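Local structure of DNA repair protein RAD2 (Saccharomyces cerevisiae, 4Q0W) at residues V28-A40 / K50-C62. The protein cuts single-stranded DNA as a magnesium-dependent endonuclease of the XPG/RAD2 family, here as its catalytic core, making the incision needed for nucleotide excision repair of damaged DNA. Numbering follows the deposited sequence. Where two conformers were deposited one is given.
Sequences VDASIWIYQFLKA and KNSHITGFFRRIC. With nucleotides of chain C; nucleotides of chain D.
Trp33 and Phe57 form the apolar centre of this helix-helix contact in the N-domain of the XPG nuclease fold, where helix 33-40, following strand 25-29, meets residues 52-62 of helix 52-66, with 115° between the N-to-C directions of the two segments. The pair is edge-to-face: Trp33 CE3 lies over the middle of the Phe57 ring, and the six-membered ring and Phe57 have centroids 5.0 Å apart with planes at 57°. Ile34 CG1 packs 3.7 Å from Phe57 CE1, while helix 148-160 supplies Ile151 and Val154 to the same core. Beside it, Phe37 is a knob in a hole formed by Ser52, Gly56, Phe57 and Arg60; Gly56 CA makes a CH-pi contact 3.5 Å from the Phe37 ring centroid.

Farther out, Arg60, extended from CG to NE, crosses one face of Trp33. Its CD sits 3.5 Å from the centroid of the six-membered ring, and its CZ makes a cation-pi contact with the five-membered ring, the guanidinium standing nearly perpendicular to the indole with NH1 directed at its face. An alanine in place of Trp33 would probably open a gap against Phe57 and leave the Arg60 guanidinium freer to turn.

At the polar edge Arg60 NH2 donates to Gln36 OE1 (3.2 Å, N-H...O angle 153°), and water 1 bridges OE1 to Arg60 NH1. The same amide reaches DNA through its other end: Gln36 NE2 donates to O2 of DT3 of chain C at 2.9 Å.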
loop_
_atom_site.group_PDB
_atom_site.type_symbol
_atom_site.label_atom_id
_atom_site.label_comp_id
_atom_site.label_asym_id
_atom_site.label_seq_id
_atom_site.Cartn_x
_atom_site.Cartn_y
_atom_site.Cartn_z
ATOM N N VAL A 28 29.934 -14.822 -11.311
ATOM C CA VAL A 28 28.883 -13.998 -11.906
ATOM C C VAL A 28 27.653 -14.852 -12.145
ATOM O O VAL A 28 27.708 -15.842 -12.888
ATOM C CB VAL A 28 29.346 -13.328 -13.218
ATOM C CG1 VAL A 28 28.234 -12.460 -13.803
ATOM C CG2 VAL A 28 30.601 -12.493 -12.954
ATOM N N ASP A 29 26.555 -14.488 -11.490
ATOM C CA ASP A 29 25.290 -15.202 -11.666
ATOM C C ASP A 29 24.623 -14.646 -12.916
ATOM O O ASP A 29 24.002 -13.584 -12.882
ATOM C CB ASP A 29 24.398 -15.044 -10.415
ATOM C CG ASP A 29 22.953 -15.493 -10.648
ATOM O OD1 ASP A 29 22.672 -16.175 -11.661
ATOM O OD2 ASP A 29 22.084 -15.163 -9.807
ATOM N N ALA A 30 24.743 -15.363 -14.028
ATOM C CA ALA A 30 24.260 -14.826 -15.292
ATOM C C ALA A 30 22.996 -15.536 -15.738
ATOM O O ALA A 30 22.625 -15.462 -16.906
ATOM C CB ALA A 30 25.341 -14.938 -16.353
ATOM N N SER A 31 22.339 -16.199 -14.787
ATOM C CA SER A 31 21.188 -17.069 -15.053
ATOM C C SER A 31 19.991 -16.401 -15.750
ATOM O O SER A 31 19.269 -17.061 -16.502
ATOM C CB SER A 31 20.718 -17.721 -13.743
ATOM O OG SER A 31 20.299 -16.738 -12.796
ATOM N N ILE A 32 19.760 -15.115 -15.502
ATOM C CA ILE A 32 18.610 -14.446 -16.117
ATOM C C ILE A 32 18.982 -13.288 -17.055
ATOM O O ILE A 32 18.109 -12.554 -17.527
ATOM C CB ILE A 32 17.569 -13.953 -15.069
ATOM C CG1 ILE A 32 18.150 -12.838 -14.204
ATOM C CG2 ILE A 32 17.058 -15.103 -14.217
ATOM C CD1 ILE A 32 17.092 -11.967 -13.558
ATOM N N TRP A 33 20.273 -13.124 -17.325
ATOM C CA TRP A 33 20.732 -12.053 -18.215
ATOM C C TRP A 33 20.080 -12.097 -19.608
ATOM O O TRP A 33 19.617 -11.070 -20.120
ATOM C CB TRP A 33 22.253 -12.113 -18.381
ATOM C CG TRP A 33 23.031 -11.637 -17.192
ATOM C CD1 TRP A 33 22.592 -11.531 -15.888
ATOM C CD2 TRP A 33 24.387 -11.185 -17.198
ATOM N NE1 TRP A 33 23.611 -11.045 -15.090
ATOM C CE2 TRP A 33 24.716 -10.819 -15.872
ATOM C CE3 TRP A 33 25.359 -11.047 -18.200
ATOM C CZ2 TRP A 33 25.976 -10.327 -15.525
ATOM C CZ3 TRP A 33 26.610 -10.555 -17.851
ATOM C CH2 TRP A 33 26.909 -10.210 -16.521
ATOM N N ILE A 34 20.044 -13.275 -20.225
ATOM C CA ILE A 34 19.529 -13.350 -21.599
ATOM C C ILE A 34 18.081 -12.877 -21.652
ATOM O O ILE A 34 17.750 -11.964 -22.417
ATOM C CB ILE A 34 19.651 -14.753 -22.206
ATOM C CG1 ILE A 34 21.118 -15.139 -22.389
ATOM C CG2 ILE A 34 18.959 -14.811 -23.569
ATOM C CD1 ILE A 34 21.305 -16.589 -22.818
ATOM N N TYR A 35 17.233 -13.476 -20.816
ATOM C CA TYR A 35 15.817 -13.132 -20.792
ATOM C C TYR A 35 15.636 -11.658 -20.493
ATOM O O TYR A 35 14.763 -10.999 -21.059
ATOM C CB TYR A 35 15.055 -13.975 -19.758
ATOM C CG TYR A 35 13.556 -13.863 -19.925
ATOM C CD1 TYR A 35 12.917 -14.438 -21.021
ATOM C CD2 TYR A 35 12.776 -13.168 -18.999
ATOM C CE1 TYR A 35 11.539 -14.331 -21.192
ATOM C CE2 TYR A 35 11.398 -13.056 -19.161
ATOM C CZ TYR A 35 10.787 -13.639 -20.260
ATOM O OH TYR A 35 9.426 -13.530 -20.429
ATOM N N GLN A 36 16.486 -11.150 -19.608
ATOM C CA GLN A 36 16.452 -9.754 -19.206
ATOM C C GLN A 36 16.771 -8.808 -20.369
ATOM O O GLN A 36 16.099 -7.792 -20.556
ATOM C CB GLN A 36 17.442 -9.551 -18.058
ATOM C CG GLN A 36 17.371 -8.211 -17.362
ATOM C CD GLN A 36 18.159 -8.207 -16.060
ATOM O OE1 GLN A 36 19.214 -7.578 -15.962
ATOM N NE2 GLN A 36 17.647 -8.912 -15.053
ATOM N N PHE A 37 17.798 -9.141 -21.145
ATOM C CA PHE A 37 18.176 -8.326 -22.295
ATOM C C PHE A 37 17.102 -8.375 -23.380
ATOM O O PHE A 37 16.844 -7.379 -24.057
ATOM C CB PHE A 37 19.521 -8.791 -22.852
ATOM C CG PHE A 37 20.691 -8.478 -21.952
ATOM C CD1 PHE A 37 20.860 -7.205 -21.435
ATOM C CD2 PHE A 37 21.612 -9.461 -21.619
ATOM C CE1 PHE A 37 21.930 -6.918 -20.602
ATOM C CE2 PHE A 37 22.686 -9.182 -20.785
ATOM C CZ PHE A 37 22.841 -7.911 -20.275
ATOM N N LEU A 38 16.488 -9.545 -23.542
ATOM C CA LEU A 38 15.349 -9.718 -24.443
ATOM C C LEU A 38 14.219 -8.747 -24.123
ATOM O O LEU A 38 13.660 -8.117 -25.021
ATOM C CB LEU A 38 14.809 -11.143 -24.350
ATOM C CG LEU A 38 15.273 -12.161 -25.384
ATOM C CD1 LEU A 38 16.786 -12.132 -25.535
ATOM C CD2 LEU A 38 14.797 -13.546 -24.987
ATOM N N LYS A 39 13.890 -8.630 -22.838
ATOM C CA LYS A 39 12.769 -7.804 -22.403
ATOM C C LYS A 39 13.131 -6.330 -22.249
ATOM O O LYS A 39 12.279 -5.456 -22.413
ATOM C CB LYS A 39 12.189 -8.343 -21.088
ATOM C CG LYS A 39 10.784 -8.929 -21.219
ATOM C CD LYS A 39 10.766 -10.160 -22.123
ATOM C CE LYS A 39 9.342 -10.526 -22.529
ATOM N NZ LYS A 39 9.196 -11.989 -22.789
ATOM N N ALA A 40 14.394 -6.053 -21.937
ATOM C CA ALA A 40 14.824 -4.683 -21.665
ATOM C C ALA A 40 15.197 -3.904 -22.924
ATOM O O ALA A 40 15.248 -2.672 -22.899
ATOM C CB ALA A 40 15.988 -4.678 -20.687
ATOM N N LYS A 50 17.536 -7.455 -32.381
ATOM C CA LYS A 50 18.314 -8.659 -32.686
ATOM C C LYS A 50 19.621 -8.797 -31.895
ATOM O O LYS A 50 20.376 -7.830 -31.738
ATOM C CB LYS A 50 18.614 -8.729 -34.188
ATOM N N ASN A 51 19.867 -10.014 -31.410
ATOM C CA ASN A 51 21.086 -10.359 -30.686
ATOM C C ASN A 51 21.424 -9.445 -29.497
ATOM O O ASN A 51 22.594 -9.264 -29.154
ATOM C CB ASN A 51 22.274 -10.473 -31.655
ATOM C CG ASN A 51 22.205 -11.721 -32.534
ATOM O OD1 ASN A 51 21.736 -12.781 -32.109
ATOM N ND2 ASN A 51 22.685 -11.598 -33.766
ATOM N N SER A 52 20.397 -8.882 -28.868
ATOM C CA SER A 52 20.575 -8.037 -27.688
ATOM C C SER A 52 21.268 -8.791 -26.556
ATOM O O SER A 52 21.902 -8.180 -25.688
ATOM C CB SER A 52 19.219 -7.528 -27.195
ATOM O OG SER A 52 18.441 -8.599 -26.685
ATOM N N HIS A 53 21.139 -10.116 -26.557
ATOM C CA HIS A 53 21.848 -10.929 -25.576
ATOM C C HIS A 53 23.362 -10.851 -25.784
ATOM O O HIS A 53 24.130 -10.908 -24.819
ATOM C CB HIS A 53 21.384 -12.378 -25.642
ATOM C CG HIS A 53 21.669 -13.042 -26.955
ATOM N ND1 HIS A 53 21.137 -12.597 -28.146
ATOM C CD2 HIS A 53 22.425 -14.124 -27.260
ATOM C CE1 HIS A 53 21.559 -13.373 -29.130
ATOM N NE2 HIS A 53 22.345 -14.304 -28.621
ATOM N N ILE A 54 23.787 -10.727 -27.040
ATOM C CA ILE A 54 25.209 -10.586 -27.342
ATOM C C ILE A 54 25.691 -9.198 -26.941
ATOM O O ILE A 54 26.711 -9.060 -26.269
ATOM C CB ILE A 54 25.507 -10.818 -28.839
ATOM C CG1 ILE A 54 25.000 -12.193 -29.273
ATOM C CG2 ILE A 54 27.012 -10.671 -29.129
ATOM C CD1 ILE A 54 25.783 -13.336 -28.694
ATOM N N THR A 55 24.952 -8.175 -27.358
ATOM C CA THR A 55 25.280 -6.798 -27.012
ATOM C C THR A 55 25.336 -6.638 -25.489
ATOM O O THR A 55 26.273 -6.045 -24.948
ATOM C CB THR A 55 24.235 -5.817 -27.588
ATOM O OG1 THR A 55 24.211 -5.934 -29.014
ATOM C CG2 THR A 55 24.566 -4.383 -27.217
ATOM N N GLY A 56 24.333 -7.191 -24.807
ATOM C CA GLY A 56 24.229 -7.099 -23.359
ATOM C C GLY A 56 25.391 -7.768 -22.655
ATOM O O GLY A 56 26.046 -7.150 -21.817
ATOM N N PHE A 57 25.645 -9.034 -22.984
ATOM C CA PHE A 57 26.765 -9.750 -22.387
ATOM C C PHE A 57 28.090 -9.048 -22.660
ATOM O O PHE A 57 28.905 -8.901 -21.741
ATOM C CB PHE A 57 26.836 -11.190 -22.887
ATOM C CG PHE A 57 26.113 -12.175 -22.008
ATOM C CD1 PHE A 57 24.730 -12.296 -22.070
ATOM C CD2 PHE A 57 26.820 -12.996 -21.136
ATOM C CE1 PHE A 57 24.063 -13.209 -21.273
ATOM C CE2 PHE A 57 26.158 -13.913 -20.333
ATOM C CZ PHE A 57 24.773 -14.016 -20.403
ATOM N N PHE A 58 28.303 -8.609 -23.905
ATOM C CA PHE A 58 29.571 -7.964 -24.265
ATOM C C PHE A 58 29.859 -6.731 -23.392
ATOM O O PHE A 58 30.967 -6.565 -22.876
ATOM C CB PHE A 58 29.601 -7.592 -25.761
ATOM C CG PHE A 58 30.920 -7.002 -26.220
ATOM C CD1 PHE A 58 31.157 -5.634 -26.139
ATOM C CD2 PHE A 58 31.915 -7.819 -26.753
ATOM C CE1 PHE A 58 32.379 -5.089 -26.568
ATOM C CE2 PHE A 58 33.133 -7.282 -27.181
ATOM C CZ PHE A 58 33.359 -5.918 -27.082
ATOM N N ARG A 59 28.859 -5.872 -23.244
ATOM C CA ARG A 59 28.987 -4.657 -22.452
ATOM C C ARG A 59 29.291 -4.932 -20.969
ATOM O O ARG A 59 30.099 -4.227 -20.339
ATOM C CB ARG A 59 27.694 -3.844 -22.573
ATOM C CG ARG A 59 27.682 -2.546 -21.770
ATOM C CD ARG A 59 26.381 -1.778 -21.994
ATOM N N ARG A 60 28.638 -5.943 -20.404
ATOM C CA ARG A 60 28.873 -6.278 -19.001
ATOM C C ARG A 60 30.246 -6.911 -18.794
ATOM O O ARG A 60 30.929 -6.619 -17.813
ATOM C CB ARG A 60 27.753 -7.179 -18.458
ATOM C CG ARG A 60 26.422 -6.455 -18.365
ATOM C CD ARG A 60 25.394 -7.257 -17.579
ATOM N NE ARG A 60 24.165 -6.504 -17.378
ATOM C CZ ARG A 60 23.113 -6.968 -16.711
ATOM N NH1 ARG A 60 23.151 -8.179 -16.176
ATOM N NH2 ARG A 60 22.025 -6.223 -16.579
ATOM N N ILE A 61 30.652 -7.771 -19.725
ATOM C CA ILE A 61 31.971 -8.404 -19.654
ATOM C C ILE A 61 33.063 -7.329 -19.680
ATOM O O ILE A 61 34.041 -7.394 -18.928
ATOM C CB ILE A 61 32.179 -9.378 -20.832
ATOM C CG1 ILE A 61 31.358 -10.653 -20.624
ATOM C CG2 ILE A 61 33.659 -9.728 -21.013
ATOM C CD1 ILE A 61 31.243 -11.520 -21.894
ATOM N N CYS A 62 32.887 -6.336 -20.544
ATOM C CA CYS A 62 33.872 -5.273 -20.671
ATOM C C CYS A 62 33.960 -4.456 -19.377
ATOM O O CYS A 62 35.046 -4.061 -18.971
ATOM C CB CYS A 62 33.542 -4.384 -21.872
ATOM S SG CYS A 62 33.853 -5.212 -23.473
ATOM P P DT C 3 9.786 -15.435 -15.542
ATOM O "O5'" DT C 3 11.087 -14.637 -16.038
ATOM C "C5'" DT C 3 12.393 -15.181 -15.841
ATOM C "C4'" DT C 3 13.274 -14.203 -15.090
ATOM O "O4'" DT C 3 13.480 -13.008 -15.868
ATOM C "C3'" DT C 3 12.660 -13.725 -13.784
ATOM O "O3'" DT C 3 13.233 -14.472 -12.725
ATOM C "C2'" DT C 3 13.009 -12.243 -13.674
ATOM C "C1'" DT C 3 13.671 -11.907 -15.001
ATOM N N1 DT C 3 13.080 -10.728 -15.681
ATOM C C2 DT C 3 13.745 -9.522 -15.651
ATOM O O2 DT C 3 14.805 -9.359 -15.073
ATOM N N3 DT C 3 13.122 -8.510 -16.335
ATOM C C4 DT C 3 11.919 -8.597 -17.017
ATOM O O4 DT C 3 11.427 -7.631 -17.597
ATOM C C5 DT C 3 11.280 -9.893 -16.995
ATOM C C7 DT C 3 9.977 -10.106 -17.705
ATOM C C6 DT C 3 11.882 -10.888 -16.340
ATOM P P DA D 16 16.476 2.561 -14.038
ATOM O OP1 DA D 16 16.888 3.148 -12.736
ATOM O OP2 DA D 16 16.302 3.438 -15.223
ATOM O "O5'" DA D 16 17.496 1.399 -14.452
ATOM C "C5'" DA D 16 17.893 0.418 -13.502
ATOM C "C4'" DA D 16 18.260 -0.865 -14.221
ATOM O "O4'" DA D 16 17.078 -1.432 -14.839
ATOM C "C3'" DA D 16 19.256 -0.700 -15.371
ATOM O "O3'" DA D 16 20.563 -1.112 -14.950
ATOM C "C2'" DA D 16 18.693 -1.570 -16.509
ATOM C "C1'" DA D 16 17.563 -2.330 -15.813
ATOM N N9 DA D 16 16.455 -2.776 -16.658
ATOM C C8 DA D 16 15.853 -2.108 -17.691
ATOM N N7 DA D 16 14.873 -2.780 -18.255
ATOM C C5 DA D 16 14.823 -3.970 -17.541
ATOM C C6 DA D 16 14.001 -5.117 -17.645
ATOM N N6 DA D 16 13.023 -5.246 -18.549
ATOM N N1 DA D 16 14.219 -6.129 -16.771
ATOM C C2 DA D 16 15.195 -5.995 -15.860
ATOM N N3 DA D 16 16.031 -4.969 -15.672
ATOM C C4 DA D 16 15.793 -3.982 -16.554
HETATM O O HOH W 1 21.013 -8.187 -14.337
#